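Local coordinates for mercuric reductase (PDB 4YWO), which probably reduces mercuric ions to elemental mercury with NADPH as electron donor, working as an FAD-containing homodimer, at residues 148-151 against 155-158. Numbering follows the deposited sequence.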
ATOM      1  N   PRO A 148      26.841   8.363 -13.031  1.00 19.61           N
ATOM      2  CA  PRO A 148      26.271   9.649 -13.228  1.00 20.63           C
ATOM      3  C   PRO A 148      26.674  10.319 -14.573  1.00 20.96           C
ATOM      4  O   PRO A 148      27.843  10.268 -14.939  1.00 22.69           O
ATOM      5  CB  PRO A 148      26.814  10.460 -12.018  1.00 21.67           C
ATOM      6  CG  PRO A 148      27.205   9.462 -10.983  1.00 20.72           C
ATOM      7  CD  PRO A 148      27.611   8.240 -11.771  1.00 20.15           C
ATOM      8  N   LEU A 149      25.715  10.964 -15.213  1.00 22.13           N
ATOM      9  CA  LEU A 149      25.905  11.695 -16.419  1.00 23.75           C
ATOM     10  C   LEU A 149      26.363  13.093 -16.002  1.00 26.92           C
ATOM     11  O   LEU A 149      25.661  13.786 -15.219  1.00 27.53           O
ATOM     12  CB  LEU A 149      24.634  11.730 -17.243  1.00 28.77           C
ATOM     13  CG  LEU A 149      24.617  12.435 -18.586  1.00 36.26           C
ATOM     14  CD1 LEU A 149      25.686  11.781 -19.455  1.00 39.48           C
ATOM     15  CD2 LEU A 149      23.223  12.335 -19.176  1.00 39.57           C
ATOM     16  N   ILE A 150      27.553  13.485 -16.500  1.00 26.14           N
ATOM     17  CA  ILE A 150      28.185  14.781 -16.172  1.00 28.39           C
ATOM     18  C   ILE A 150      28.051  15.687 -17.424  1.00 32.00           C
ATOM     19  O   ILE A 150      28.707  15.413 -18.459  1.00 31.88           O
ATOM     20  CB  ILE A 150      29.664  14.646 -15.867  1.00 31.24           C
ATOM     21  CG1 ILE A 150      29.956  13.524 -14.877  1.00 32.41           C
ATOM     22  CG2 ILE A 150      30.242  16.004 -15.465  1.00 32.12           C
ATOM     23  CD1 ILE A 150      29.099  13.586 -13.640  1.00 33.56           C
ATOM     24  N   PRO A 151      27.203  16.719 -17.353  1.00 30.17           N
ATOM     25  CA  PRO A 151      26.969  17.553 -18.527  1.00 33.15           C
ATOM     26  C   PRO A 151      28.249  18.365 -18.834  1.00 33.43           C
ATOM     27  O   PRO A 151      29.084  18.606 -17.931  1.00 33.03           O
ATOM     28  CB  PRO A 151      25.764  18.408 -18.138  1.00 33.16           C
ATOM     29  CG  PRO A 151      25.757  18.424 -16.661  1.00 37.08           C
ATOM     30  CD  PRO A 151      26.477  17.192 -16.152  1.00 30.62           C
ATOM     31  N   GLY A 155      33.295  25.386 -16.633  1.00 29.86           N
ATOM     32  CA  GLY A 155      33.642  25.779 -15.300  1.00 29.18           C
ATOM     33  C   GLY A 155      33.250  24.725 -14.226  1.00 30.79           C
ATOM     34  O   GLY A 155      33.714  24.774 -13.102  1.00 29.43           O
ATOM     35  N   LEU A 156      32.357  23.820 -14.608  1.00 31.14           N
ATOM     36  CA  LEU A 156      31.790  22.814 -13.682  1.00 30.96           C
ATOM     37  C   LEU A 156      32.804  21.870 -13.131  1.00 29.67           C
ATOM     38  O   LEU A 156      32.845  21.614 -11.917  1.00 32.05           O
ATOM     39  CB  LEU A 156      30.676  22.020 -14.386  1.00 29.62           C
ATOM     40  CG  LEU A 156      30.025  20.915 -13.493  1.00 29.33           C
ATOM     41  CD1 LEU A 156      29.298  21.590 -12.362  1.00 30.86           C
ATOM     42  CD2 LEU A 156      29.072  20.043 -14.333  1.00 32.22           C
ATOM     43  N   ASP A 157      33.704  21.358 -13.955  1.00 30.91           N
ATOM     44  CA  ASP A 157      34.682  20.462 -13.418  1.00 36.63           C
ATOM     45  C   ASP A 157      35.657  21.162 -12.521  1.00 36.50           C
ATOM     46  O   ASP A 157      36.029  20.634 -11.517  1.00 36.07           O
ATOM     47  CB  ASP A 157      35.373  19.704 -14.530  1.00 43.10           C
ATOM     48  CG  ASP A 157      34.383  18.887 -15.345  1.00 55.64           C
ATOM     49  OD1 ASP A 157      33.908  17.820 -14.872  1.00 57.43           O
ATOM     50  OD2 ASP A 157      34.022  19.347 -16.444  1.00 66.13           O
ATOM     51  N   LYS A 158      36.020  22.395 -12.826  1.00 41.35           N
ATOM     52  CA  LYS A 158      36.984  23.119 -12.010  1.00 39.69           C
ATOM     53  C   LYS A 158      36.395  23.564 -10.678  1.00 33.83           C
ATOM     54  O   LYS A 158      37.024  23.470  -9.637  1.00 35.10           O
ATOM     55  CB  LYS A 158      37.507  24.325 -12.838  1.00 46.01           C
ATOM     56  CG  LYS A 158      38.184  25.457 -12.068  1.00 56.60           C
ATOM     57  CD  LYS A 158      39.028  26.359 -13.006  1.00 68.91           C
ATOM     58  CE  LYS A 158      38.253  26.951 -14.203  1.00 66.29           C
ATOM     59  NZ  LYS A 158      37.069  27.740 -13.769  1.00 62.36           N
TER
HETATM   60  O   HOH W   1      31.736  19.264 -17.414  1.00 43.30           O
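A loop that runs from a strand end into a short helix is joined across its own bend where I150 and P151, just past strand 146-148, meet L156 and D157 in the first turn of helix 156-159, which starts directly after its N-cap, G155. The link is a modest one, burying 119 Å² in all, and it pairs a small apolar touch with a water bridge. L156 supplies the apolar half. With its CG anti to the backbone N (chi1 179°), the side chain reaches back toward the incoming loop, and the single methyl CD2 does the touching: it lies 4.3 Å from CD of the P151 ring, 4.4 Å from CG2 of I150 and 3.9 Å from the carbonyl O of P151. F161 also packs on both L156 and I150, while L263 of strand 260-263 lies against I150 and P151. In the chain, this loop and helix come between strand 139-142 of the FAD-binding sheet and strand 176-180, which opens the second parallel sheet, the one that also holds 199-203, 231-233 and 260-263 and corresponds to the NADP-binding domain expected of a pyridine nucleotide-disulfide oxidoreductase. The contact therefore sits on the connection from one domain to the next, and L263 is contributed by the second of them. Nearer the surface, D157 crosses I150 at a slant, its OD1 4.1 Å from CG2, a loose van der Waals approach. The other carboxylate oxygen is used differently. One water stands 2.8 Å from P151 O and 2.5 Å from D157 OD2 and bridges the two, tying the loop carbonyl to the helix through solvent.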